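Side-chain contacts in Ice-binding protein (Leucosporidium, PDB 3UYU), which binds to the surface of ice crystals and inhibits their growth, conferring freeze tolerance with low thermal hysteresis activity: residues A[158-163]-A[167-172]; A[42-47]-A[65-70]; A[8-13]-A[77-82]. The protein carries 2 engineered substitutions. All coordinates share one frame; numbering follows the deposited sequence.

Contact 1. Residues A[158-163]-A[167-172]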
ATOM      1  N   PHE A 158     -26.156 -14.675   7.677  1.00 13.93           N
ATOM      2  CA  PHE A 158     -25.371 -15.272   6.586  1.00 13.21           C
ATOM      3  C   PHE A 158     -24.733 -16.572   7.067  1.00 14.20           C
ATOM      4  O   PHE A 158     -24.149 -16.604   8.144  1.00 17.03           O
ATOM      5  CB  PHE A 158     -24.234 -14.337   6.078  1.00 12.84           C
ATOM      6  CG  PHE A 158     -24.712 -13.127   5.260  1.00 13.63           C
ATOM      7  CD1 PHE A 158     -26.052 -12.664   5.285  1.00 13.84           C
ATOM      8  CD2 PHE A 158     -23.761 -12.433   4.531  1.00 17.28           C
ATOM      9  CE1 PHE A 158     -26.405 -11.462   4.543  1.00 16.68           C
ATOM     10  CE2 PHE A 158     -24.071 -11.237   3.840  1.00 16.49           C
ATOM     11  CZ  PHE A 158     -25.408 -10.791   3.796  1.00 12.97           C
ATOM     12  N   THR A 159     -24.912 -17.645   6.277  1.00 14.38           N
ATOM     13  CA  THR A 159     -24.371 -18.972   6.639  1.00 15.50           C
ATOM     14  C   THR A 159     -23.394 -19.395   5.570  1.00 15.26           C
ATOM     15  O   THR A 159     -23.592 -19.134   4.367  1.00 14.92           O
ATOM     16  CB  THR A 159     -25.584 -19.993   6.822  1.00 16.51           C
ATOM     17  OG1 THR A 159     -26.078 -20.350   5.578  1.00 26.92           O
ATOM     18  CG2 THR A 159     -26.629 -19.425   7.611  1.00 19.27           C
ATOM     19  N   LEU A 160     -22.323 -20.061   5.998  1.00 14.37           N
ATOM     20  CA  LEU A 160     -21.327 -20.564   5.064  1.00 14.26           C
ATOM     21  C   LEU A 160     -21.588 -22.086   4.919  1.00 15.87           C
ATOM     22  O   LEU A 160     -21.899 -22.833   5.925  1.00 17.05           O
ATOM     23  CB  LEU A 160     -19.896 -20.320   5.598  1.00 12.73           C
ATOM     24  CG  LEU A 160     -19.550 -18.854   5.802  1.00 14.91           C
ATOM     25  CD1 LEU A 160     -18.119 -18.717   6.425  1.00 15.72           C
ATOM     26  CD2 LEU A 160     -19.803 -18.049   4.532  1.00 16.82           C
ATOM     27  N   ALA A 161     -21.493 -22.539   3.672  1.00 12.33           N
ATOM     28  CA  ALA A 161     -21.579 -23.998   3.431  1.00 13.02           C
ATOM     29  C   ALA A 161     -20.616 -24.438   2.386  1.00 11.71           C
ATOM     30  O   ALA A 161     -20.176 -23.628   1.590  1.00 13.64           O
ATOM     31  CB  ALA A 161     -23.010 -24.322   2.998  1.00 12.44           C
ATOM     32  N   GLY A 162     -20.249 -25.735   2.356  1.00 10.83           N
ATOM     33  CA  GLY A 162     -19.412 -26.245   1.321  1.00 10.80           C
ATOM     34  C   GLY A 162     -17.912 -26.058   1.490  1.00 10.95           C
ATOM     35  O   GLY A 162     -17.120 -26.464   0.644  1.00 14.41           O
ATOM     36  N   GLY A 163     -17.488 -25.387   2.568  1.00 12.10           N
ATOM     37  CA  GLY A 163     -16.055 -25.072   2.785  1.00 12.95           C
ATOM     38  C   GLY A 163     -15.715 -23.581   2.688  1.00 12.45           C
ATOM     39  O   GLY A 163     -14.566 -23.212   2.999  1.00 13.51           O
ATOM     40  N   THR A 167     -13.262 -14.592   3.894  1.00 10.84           N
ATOM     41  CA  THR A 167     -12.197 -13.813   3.232  1.00 11.91           C
ATOM     42  C   THR A 167     -12.406 -13.737   1.737  1.00 13.78           C
ATOM     43  O   THR A 167     -11.773 -12.905   1.088  1.00 15.09           O
ATOM     44  CB  THR A 167     -10.815 -14.391   3.507  1.00 14.71           C
ATOM     45  OG1 THR A 167     -10.755 -15.761   3.134  1.00 20.41           O
ATOM     46  CG2 THR A 167     -10.575 -14.345   5.018  1.00 15.15           C
ATOM     47  N   ASN A 168     -13.254 -14.625   1.187  1.00 10.93           N
ATOM     48  CA  ASN A 168     -13.461 -14.733  -0.259  1.00 10.62           C
ATOM     49  C   ASN A 168     -14.787 -14.177  -0.710  1.00 10.65           C
ATOM     50  O   ASN A 168     -15.211 -14.535  -1.821  1.00 11.82           O
ATOM     51  CB  ASN A 168     -13.281 -16.215  -0.713  1.00 12.40           C
ATOM     52  CG  ASN A 168     -11.847 -16.689  -0.493  1.00 14.73           C
ATOM     53  OD1 ASN A 168     -10.879 -15.893  -0.583  1.00 15.35           O
ATOM     54  ND2 ASN A 168     -11.706 -18.004  -0.159  1.00 13.58           N
ATOM     55  N   ILE A 169     -15.465 -13.360   0.131  1.00  8.78           N
ATOM     56  CA  ILE A 169     -16.814 -12.816  -0.151  1.00 10.81           C
ATOM     57  C   ILE A 169     -16.650 -11.292  -0.057  1.00 10.98           C
ATOM     58  O   ILE A 169     -16.243 -10.771   1.002  1.00 11.72           O
ATOM     59  CB  ILE A 169     -17.857 -13.316   0.908  1.00 11.92           C
ATOM     60  CG1 ILE A 169     -18.046 -14.872   0.786  1.00 11.03           C
ATOM     61  CG2 ILE A 169     -19.161 -12.623   0.741  1.00 13.49           C
ATOM     62  CD1 ILE A 169     -18.881 -15.493   1.986  1.00 13.00           C
ATOM     63  N   ALA A 170     -16.922 -10.599  -1.171  1.00 10.02           N
ATOM     64  CA  ALA A 170     -16.820  -9.121  -1.187  1.00 10.41           C
ATOM     65  C   ALA A 170     -18.068  -8.481  -1.725  1.00 10.41           C
ATOM     66  O   ALA A 170     -18.577  -8.918  -2.761  1.00 13.12           O
ATOM     67  CB  ALA A 170     -15.619  -8.693  -2.039  1.00 10.73           C
ATOM     68  N   PHE A 171     -18.557  -7.465  -0.995  1.00 11.05           N
ATOM     69  CA  PHE A 171     -19.744  -6.729  -1.387  1.00 12.50           C
ATOM     70  C   PHE A 171     -19.357  -5.315  -1.707  1.00 12.17           C
ATOM     71  O   PHE A 171     -18.934  -4.557  -0.823  1.00 14.01           O
ATOM     72  CB  PHE A 171     -20.744  -6.695  -0.198  1.00 12.43           C
ATOM     73  CG  PHE A 171     -21.552  -7.977   0.012  1.00 12.56           C
ATOM     74  CD1 PHE A 171     -22.872  -8.041  -0.458  1.00 16.43           C
ATOM     75  CD2 PHE A 171     -21.033  -9.062   0.743  1.00 18.79           C
ATOM     76  CE1 PHE A 171     -23.684  -9.197  -0.264  1.00 16.79           C
ATOM     77  CE2 PHE A 171     -21.819 -10.254   0.926  1.00 15.48           C
ATOM     78  CZ  PHE A 171     -23.126 -10.300   0.453  1.00 15.98           C
ATOM     79  N   GLN A 172     -19.558  -4.928  -2.964  1.00 13.51           N
ATOM     80  CA  GLN A 172     -19.304  -3.513  -3.333  1.00 11.38           C
ATOM     81  C   GLN A 172     -20.663  -2.831  -3.421  1.00 11.16           C
ATOM     82  O   GLN A 172     -21.505  -3.296  -4.180  1.00 12.50           O
ATOM     83  CB  GLN A 172     -18.625  -3.502  -4.708  1.00 11.38           C
ATOM     84  CG  GLN A 172     -18.559  -2.053  -5.392  1.00 14.08           C
ATOM     85  CD  GLN A 172     -19.766  -1.775  -6.262  1.00 13.96           C
ATOM     86  OE1 GLN A 172     -20.122  -2.591  -7.130  1.00 16.87           O
ATOM     87  NE2 GLN A 172     -20.378  -0.573  -6.079  1.00 14.70           N
TER
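Leu160 CA and Ile169 CA are the nearest pair of CA atoms across the segments, 10.4 Å apart, and no hydrogen bond joins the two. Strands 158-161 and 169-172 run in roughly opposite directions, so Phe158 comes opposite Phe171 and Leu160 opposite Ile169, and the space between the backbones is filled by side chains reaching in from both strands. The two phenylalanines meet at their outer corners: the CE2 corner of Phe158 reaches the far end of the Phe171 ring, with Phe158 CE2 3.6 Å from Phe171 CZ and 3.8 Å from Phe171 CE2. The rings meet obliquely, their planes at 33° and their centroids 5.8 Å apart. One residue pair nearer the turn, methyl meets methyl, Leu160 CD2 to Ile169 CD1 at 3.7 Å. Ile169 keeps CG1 beside its own backbone N (chi1 -66°) and stretches on through chi2 (170°), which carries CD1 across to the leucine. Further aromatics enclose the pair of rings: Phe171 stacks on Phe144, while Phe185 meets both Phe158 and Phe171. Leu160 is the exposed member; the other three are buried. Such facing strands, drawn from different sheets and joined through a hydrophobic, aromatic-rich filling, are characteristic of the interior of a right-handed beta-helix, here within one turn of the chain.

Contact 2. Residues A[42-47]-A[65-70]. Engineered in segment 65-70: Met66 (natural residue Leu).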
ATOM      1  N   THR A  42     -11.331  13.249  16.505  1.00 17.57           N
ATOM      2  CA  THR A  42     -12.594  13.758  17.011  1.00 18.62           C
ATOM      3  C   THR A  42     -13.830  13.161  16.306  1.00 18.77           C
ATOM      4  O   THR A  42     -14.949  13.209  16.811  1.00 18.67           O
ATOM      5  CB  THR A  42     -12.562  15.342  16.920  1.00 20.08           C
ATOM      6  OG1 THR A  42     -13.839  15.864  17.300  1.00 28.19           O
ATOM      7  CG2 THR A  42     -12.371  15.775  15.572  1.00 20.47           C
ATOM      8  N   TYR A  43     -13.640  12.516  15.155  1.00 15.69           N
ATOM      9  CA  TYR A  43     -14.742  11.898  14.462  1.00 15.47           C
ATOM     10  C   TYR A  43     -14.881  10.386  14.779  1.00 13.64           C
ATOM     11  O   TYR A  43     -15.725   9.750  14.131  1.00 16.07           O
ATOM     12  CB  TYR A  43     -14.527  12.051  12.951  1.00 15.91           C
ATOM     13  CG  TYR A  43     -14.722  13.469  12.474  1.00 19.31           C
ATOM     14  CD1 TYR A  43     -15.992  13.970  12.304  1.00 21.34           C
ATOM     15  CD2 TYR A  43     -13.626  14.306  12.271  1.00 20.37           C
ATOM     16  CE1 TYR A  43     -16.197  15.278  11.850  1.00 25.13           C
ATOM     17  CE2 TYR A  43     -13.818  15.633  11.829  1.00 21.79           C
ATOM     18  CZ  TYR A  43     -15.093  16.086  11.611  1.00 27.12           C
ATOM     19  OH  TYR A  43     -15.292  17.370  11.157  1.00 28.51           O
ATOM     20  N   ILE A  44     -14.082   9.916  15.719  1.00 13.80           N
ATOM     21  CA  ILE A  44     -14.275   8.570  16.343  1.00 14.34           C
ATOM     22  C   ILE A  44     -14.942   8.803  17.707  1.00 14.71           C
ATOM     23  O   ILE A  44     -14.314   9.331  18.619  1.00 16.42           O
ATOM     24  CB  ILE A  44     -12.960   7.842  16.500  1.00 13.81           C
ATOM     25  CG1 ILE A  44     -12.278   7.618  15.119  1.00 15.74           C
ATOM     26  CG2 ILE A  44     -13.158   6.477  17.290  1.00 13.93           C
ATOM     27  CD1 ILE A  44     -10.787   6.994  15.269  1.00 16.84           C
ATOM     28  N   THR A  45     -16.211   8.405  17.814  1.00 15.13           N
ATOM     29  CA  THR A  45     -17.072   8.819  18.936  1.00 16.11           C
ATOM     30  C   THR A  45     -17.651   7.572  19.599  1.00 15.94           C
ATOM     31  O   THR A  45     -17.991   6.587  18.908  1.00 16.82           O
ATOM     32  CB  THR A  45     -18.253   9.776  18.501  1.00 16.48           C
ATOM     33  OG1 THR A  45     -19.093   9.181  17.514  1.00 17.42           O
ATOM     34  CG2 THR A  45     -17.701  11.122  17.938  1.00 18.53           C
ATOM     35  N   GLY A  46     -17.795   7.660  20.926  1.00 15.71           N
ATOM     36  CA  GLY A  46     -18.445   6.645  21.746  1.00 15.15           C
ATOM     37  C   GLY A  46     -17.527   5.550  22.191  1.00 15.48           C
ATOM     38  O   GLY A  46     -17.991   4.556  22.789  1.00 16.66           O
ATOM     39  N   PHE A  47     -16.210   5.724  21.989  1.00 14.41           N
ATOM     40  CA  PHE A  47     -15.218   4.709  22.331  1.00 14.59           C
ATOM     41  C   PHE A  47     -14.470   4.916  23.620  1.00 13.96           C
ATOM     42  O   PHE A  47     -13.761   4.031  24.102  1.00 15.27           O
ATOM     43  CB  PHE A  47     -14.174   4.474  21.145  1.00 14.40           C
ATOM     44  CG  PHE A  47     -14.745   3.745  19.955  1.00 12.99           C
ATOM     45  CD1 PHE A  47     -14.647   2.378  19.869  1.00 14.71           C
ATOM     46  CD2 PHE A  47     -15.370   4.435  18.922  1.00 15.50           C
ATOM     47  CE1 PHE A  47     -15.143   1.720  18.739  1.00 10.02           C
ATOM     48  CE2 PHE A  47     -15.878   3.832  17.797  1.00 13.00           C
ATOM     49  CZ  PHE A  47     -15.778   2.402  17.717  1.00 11.20           C
ATOM     50  N   GLY A  65      -7.270  -4.380  19.865  1.00 12.00           N
ATOM     51  CA  GLY A  65      -6.372  -3.887  18.791  1.00 11.16           C
ATOM     52  C   GLY A  65      -6.143  -2.425  19.036  1.00 11.56           C
ATOM     53  O   GLY A  65      -6.202  -1.962  20.192  1.00 13.43           O
HETATM   54  N   MSE A  66      -5.781  -1.723  17.974  1.00 13.08           N
HETATM   55  CA  MSE A  66      -5.444  -0.290  18.091  1.00 11.55           C
HETATM   56  C   MSE A  66      -6.340   0.561  17.273  1.00 12.15           C
HETATM   57  O   MSE A  66      -6.952   0.132  16.309  1.00 11.71           O
HETATM   58  CB  MSE A  66      -4.002  -0.081  17.575  1.00 13.58           C
HETATM   59  CG  MSE A  66      -2.938  -0.474  18.519  1.00 19.26           C
HETATM   60 SE   MSE A  66      -2.670  -2.384  18.574  1.00 23.98          SE
HETATM   61  CE  MSE A  66      -0.978  -2.307  19.579  1.00 21.73           C
ATOM     62  N   ILE A  67      -6.394   1.850  17.638  1.00 11.13           N
ATOM     63  CA  ILE A  67      -7.276   2.804  16.987  1.00 10.82           C
ATOM     64  C   ILE A  67      -6.380   3.894  16.436  1.00 10.91           C
ATOM     65  O   ILE A  67      -5.567   4.418  17.167  1.00 13.20           O
ATOM     66  CB  ILE A  67      -8.273   3.461  18.018  1.00 12.63           C
ATOM     67  CG1 ILE A  67      -9.124   2.321  18.574  1.00 17.44           C
ATOM     68  CG2 ILE A  67      -9.123   4.541  17.303  1.00 10.70           C
ATOM     69  CD1 ILE A  67      -9.914   2.606  19.851  1.00 18.07           C
ATOM     70  N   TYR A  68      -6.607   4.219  15.193  1.00 10.08           N
ATOM     71  CA  TYR A  68      -5.720   5.169  14.430  1.00 10.27           C
ATOM     72  C   TYR A  68      -6.565   6.264  13.819  1.00 10.55           C
ATOM     73  O   TYR A  68      -7.658   6.056  13.280  1.00 12.02           O
ATOM     74  CB  TYR A  68      -5.027   4.402  13.282  1.00 10.55           C
ATOM     75  CG  TYR A  68      -4.061   3.335  13.734  1.00 11.44           C
ATOM     76  CD1 TYR A  68      -2.808   3.656  14.277  1.00 12.19           C
ATOM     77  CD2 TYR A  68      -4.399   1.966  13.602  1.00 13.33           C
ATOM     78  CE1 TYR A  68      -1.932   2.677  14.663  1.00 11.52           C
ATOM     79  CE2 TYR A  68      -3.516   0.997  14.033  1.00 11.58           C
ATOM     80  CZ  TYR A  68      -2.273   1.350  14.576  1.00 14.77           C
ATOM     81  OH  TYR A  68      -1.373   0.385  14.975  1.00 15.97           O
ATOM     82  N   ALA A  69      -6.021   7.507  13.841  1.00 11.68           N
ATOM     83  CA  ALA A  69      -6.663   8.644  13.137  1.00 12.56           C
ATOM     84  C   ALA A  69      -5.628   9.520  12.456  1.00 11.25           C
ATOM     85  O   ALA A  69      -4.458   9.451  12.838  1.00 12.31           O
ATOM     86  CB  ALA A  69      -7.472   9.506  14.148  1.00 13.57           C
ATOM     87  N   ALA A  70      -6.152  10.329  11.515  1.00 12.58           N
ATOM     88  CA  ALA A  70      -5.251  11.055  10.545  1.00 13.60           C
ATOM     89  C   ALA A  70      -4.382  12.129  11.281  1.00 15.12           C
ATOM     90  O   ALA A  70      -3.377  12.554  10.697  1.00 15.75           O
ATOM     91  CB  ALA A  70      -6.031  11.661   9.404  1.00 14.83           C
TER
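Ile44 drives its terminal methyl, CD1, against the strand 67-69, where it settles over the backbone between Ile67 and Ala69. The shortest approach is to the branch methyl of Ile67, with Ile44 CD1 3.6 Å from Ile67 CG2. The same methyl lies 3.8 Å from the carbonyl oxygen Tyr68 O and a little farther, 4.3 Å, from Ala69 CB, so a single carbon touches three consecutive residues. Its reach follows from an extended end to the side chain: chi2 of 173° sends CD1 straight on from CG1, away from its own backbone. In the isoleucine opposite, CG1 sits beside the backbone N (chi1 -62°), which leaves CG2 anti to that N and facing Ile44. The two segments belong to different faces of the right-handed beta-helix, and this is apolar packing across its interior: strand 44-45 is the edge of the parallel sheet whose Thr45 is an inferred ice-binding residue, whereas 67-69 pairs with strand 34-36. Val36 of that neighbouring strand touches both Ile44 and Ala69. Farther along, the Phe47 ring also leans in, though less closely, with Phe47 CD1 4.7 Å from Ile67 CD1. Tyr68 points its side chain away from 42-47, packing against Leu80 and Thr76 of helix 76-96 and against Thr74 of the second subunit.

Contact 3. Residues A[8-13]-A[77-82]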
ATOM      1  N   LEU A   8      -6.878  -6.281  -1.062  1.00 10.03           N
ATOM      2  CA  LEU A   8      -7.125  -5.179  -0.086  1.00  9.16           C
ATOM      3  C   LEU A   8      -5.882  -4.379   0.314  1.00  9.94           C
ATOM      4  O   LEU A   8      -6.029  -3.308   0.905  1.00 11.15           O
ATOM      5  CB  LEU A   8      -7.799  -5.724   1.196  1.00  9.52           C
ATOM      6  CG  LEU A   8      -9.061  -6.521   0.928  1.00  9.92           C
ATOM      7  CD1 LEU A   8      -9.489  -7.083   2.346  1.00 14.10           C
ATOM      8  CD2 LEU A   8     -10.164  -5.642   0.352  1.00 12.66           C
ATOM      9  N   GLY A   9      -4.652  -4.900   0.050  1.00 10.72           N
ATOM     10  CA  GLY A   9      -3.506  -4.127   0.476  1.00  9.64           C
ATOM     11  C   GLY A   9      -3.476  -3.940   1.973  1.00 10.89           C
ATOM     12  O   GLY A   9      -3.847  -4.883   2.789  1.00 11.33           O
ATOM     13  N   VAL A  10      -3.164  -2.725   2.391  1.00 10.40           N
ATOM     14  CA  VAL A  10      -2.991  -2.441   3.753  1.00 10.06           C
ATOM     15  C   VAL A  10      -4.374  -2.477   4.453  1.00 10.74           C
ATOM     16  O   VAL A  10      -4.425  -2.564   5.676  1.00 11.05           O
ATOM     17  CB  VAL A  10      -2.325  -1.010   3.918  1.00 12.47           C
ATOM     18  CG1 VAL A  10      -2.185  -0.614   5.386  1.00 13.94           C
ATOM     19  CG2 VAL A  10      -0.879  -1.091   3.334  1.00 13.86           C
ATOM     20  N   ALA A  11      -5.462  -2.394   3.679  1.00 11.47           N
ATOM     21  CA  ALA A  11      -6.760  -2.384   4.295  1.00 10.97           C
ATOM     22  C   ALA A  11      -7.099  -3.753   4.909  1.00 12.50           C
ATOM     23  O   ALA A  11      -8.023  -3.830   5.733  1.00 12.59           O
ATOM     24  CB  ALA A  11      -7.833  -1.951   3.309  1.00  9.76           C
ATOM     25  N   SER A  12      -6.364  -4.793   4.580  1.00 12.36           N
ATOM     26  CA  SER A  12      -6.566  -6.077   5.273  1.00 11.98           C
ATOM     27  C   SER A  12      -6.021  -6.022   6.702  1.00 13.47           C
ATOM     28  O   SER A  12      -6.178  -7.024   7.420  1.00 14.14           O
ATOM     29  CB  SER A  12      -5.952  -7.265   4.486  1.00 14.09           C
ATOM     30  OG  SER A  12      -4.593  -7.213   4.569  1.00 14.57           O
ATOM     31  N   ASN A  13      -5.461  -4.894   7.149  1.00 11.07           N
ATOM     32  CA  ASN A  13      -4.998  -4.800   8.535  1.00 10.71           C
ATOM     33  C   ASN A  13      -6.028  -4.135   9.421  1.00  9.83           C
ATOM     34  O   ASN A  13      -5.708  -3.774  10.584  1.00 11.43           O
ATOM     35  CB  ASN A  13      -3.689  -3.975   8.609  1.00 12.10           C
ATOM     36  CG  ASN A  13      -2.557  -4.596   7.749  1.00 17.93           C
ATOM     37  OD1 ASN A  13      -2.659  -5.751   7.237  1.00 20.86           O
ATOM     38  ND2 ASN A  13      -1.492  -3.836   7.559  1.00 15.72           N
ATOM     39  N   PRO A  77      -0.275   8.875  10.062  1.00 12.16           N
ATOM     40  CA  PRO A  77      -0.931   9.472   8.908  1.00 11.76           C
ATOM     41  C   PRO A  77      -0.617   8.764   7.554  1.00 11.02           C
ATOM     42  O   PRO A  77      -1.524   8.540   6.781  1.00 10.93           O
ATOM     43  CB  PRO A  77      -0.481  10.990   8.978  1.00 14.16           C
ATOM     44  CG  PRO A  77      -0.191  11.170  10.475  1.00 14.38           C
ATOM     45  CD  PRO A  77       0.438   9.888  10.887  1.00 14.68           C
ATOM     46  N   ASN A  78       0.656   8.400   7.339  1.00 12.43           N
ATOM     47  CA  ASN A  78       0.971   7.793   6.052  1.00 11.41           C
ATOM     48  C   ASN A  78       0.531   6.313   5.983  1.00  9.76           C
ATOM     49  O   ASN A  78       0.202   5.872   4.907  1.00 11.67           O
ATOM     50  CB  ASN A  78       2.481   7.940   5.734  1.00 13.32           C
ATOM     51  CG  ASN A  78       2.810   9.343   5.255  1.00 16.34           C
ATOM     52  OD1 ASN A  78       2.004  10.016   4.666  1.00 19.75           O
ATOM     53  ND2 ASN A  78       4.025   9.715   5.462  1.00 23.05           N
ATOM     54  N   TYR A  79       0.497   5.622   7.144  1.00 10.86           N
ATOM     55  CA  TYR A  79      -0.049   4.253   7.217  1.00 11.57           C
ATOM     56  C   TYR A  79      -1.548   4.258   6.859  1.00 10.22           C
ATOM     57  O   TYR A  79      -2.000   3.468   6.014  1.00 10.91           O
ATOM     58  CB  TYR A  79       0.159   3.764   8.628  1.00 12.04           C
ATOM     59  CG  TYR A  79      -0.342   2.346   8.912  1.00 10.96           C
ATOM     60  CD1 TYR A  79       0.173   1.231   8.216  1.00 12.60           C
ATOM     61  CD2 TYR A  79      -1.302   2.162   9.903  1.00 12.38           C
ATOM     62  CE1 TYR A  79      -0.282  -0.063   8.516  1.00 14.54           C
ATOM     63  CE2 TYR A  79      -1.721   0.854  10.238  1.00 15.29           C
ATOM     64  CZ  TYR A  79      -1.222  -0.225   9.529  1.00 14.31           C
ATOM     65  OH  TYR A  79      -1.627  -1.545   9.780  1.00 13.07           O
ATOM     66  N   LEU A  80      -2.287   5.172   7.479  1.00 10.13           N
ATOM     67  CA  LEU A  80      -3.688   5.350   7.147  1.00 10.17           C
ATOM     68  C   LEU A  80      -3.982   5.777   5.715  1.00 11.81           C
ATOM     69  O   LEU A  80      -4.968   5.333   5.063  1.00 12.01           O
ATOM     70  CB  LEU A  80      -4.351   6.362   8.129  1.00 11.97           C
ATOM     71  CG  LEU A  80      -4.667   5.824   9.546  1.00 11.69           C
ATOM     72  CD1 LEU A  80      -4.939   7.038  10.409  1.00 11.02           C
ATOM     73  CD2 LEU A  80      -5.889   4.873   9.482  1.00 12.96           C
ATOM     74  N   ALA A  81      -3.162   6.704   5.194  1.00 11.30           N
ATOM     75  CA  ALA A  81      -3.332   7.080   3.807  1.00 10.16           C
ATOM     76  C   ALA A  81      -3.226   5.919   2.852  1.00  8.85           C
ATOM     77  O   ALA A  81      -4.039   5.834   1.901  1.00 10.34           O
ATOM     78  CB  ALA A  81      -2.303   8.226   3.438  1.00 11.68           C
ATOM     79  N   ALA A  82      -2.285   5.021   3.141  1.00 11.19           N
ATOM     80  CA  ALA A  82      -2.111   3.848   2.307  1.00  9.95           C
ATOM     81  C   ALA A  82      -3.305   2.901   2.493  1.00  9.90           C
ATOM     82  O   ALA A  82      -3.829   2.363   1.522  1.00 10.09           O
ATOM     83  CB  ALA A  82      -0.824   3.128   2.637  1.00 10.37           C
TER
HETATM   84  O   HOH W   1      -3.778  -1.700  11.337  1.00 15.51           O
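Tyr79 reaches 8-13 with its ring against Val10 and its hydroxyl against Asn13, and here the contact is tight. Val10 CG1 comes obliquely to the ring, 3.7 Å from Tyr79 CE1. At the far end the hydroxyl is held by the Asn13 amide and by a water, with a weak hydrogen bond from Asn78 of the second subunit besides. Asn13 ND2 donates to Tyr79 OH over 3.2 Å, with an N-H...O angle of 151°; the nitrogen approaches the ring edge near its plane, and the amide is inclined to the ring by 27°. The hydroxyl donates to the water, Tyr79 OH 2.7 Å from its oxygen, and that water in turn donates to the backbone oxygen Asn13 O. The Asn13 amide directly, and its backbone oxygen through the water, are thus tied to one phenol, which reaches them because its CG stands opposite the backbone N (chi1 -180°), extending the ring towards 8-13. A phenylalanine at Tyr79 would probably keep the packing on Val10 but leave the Asn13 amide and the bridging water without their common partner. The Val10-Ala82 side is looser: Val10 CG2 stays 4.3 Å from Ala82 CB, and Ala82 is partly exposed. The second subunit comes in here, its own Ala82 packing on Val10 and its Val10 on Ala82. Within the subunit, the short 3-10 turn at 10-13 lies between helix 76-96 and the beta-helix: Val10 also touches Ala83 and Asn86, and Ala11 touches Ala87 on the helix and Leu208 on strand 202-209.

How the contacts relate
From the N terminus the chain passes 8-13, builds the first beta-helix strands, and returns as helix 76-96 so that 77-82 closes contact 3 over 63 intervening residues. Contact 2 opens and closes within that span, joining 42-47 to 65-70 across 17 residues. The two touch: Leu80 CD1 packs on the backbone of strand 67-69, 3.3 Å from Ala69 C, and both reach the second subunit. Contact 1 follows much later and is local, spanning three residues; it crosses neither of the others. It lies on the other side of the chain's centre from contact 2, their centres about 28 Å apart. Contacts 1 and 2 join beta-helix faces internally, whereas contact 3 ties the N-terminal segment to the flanking helix.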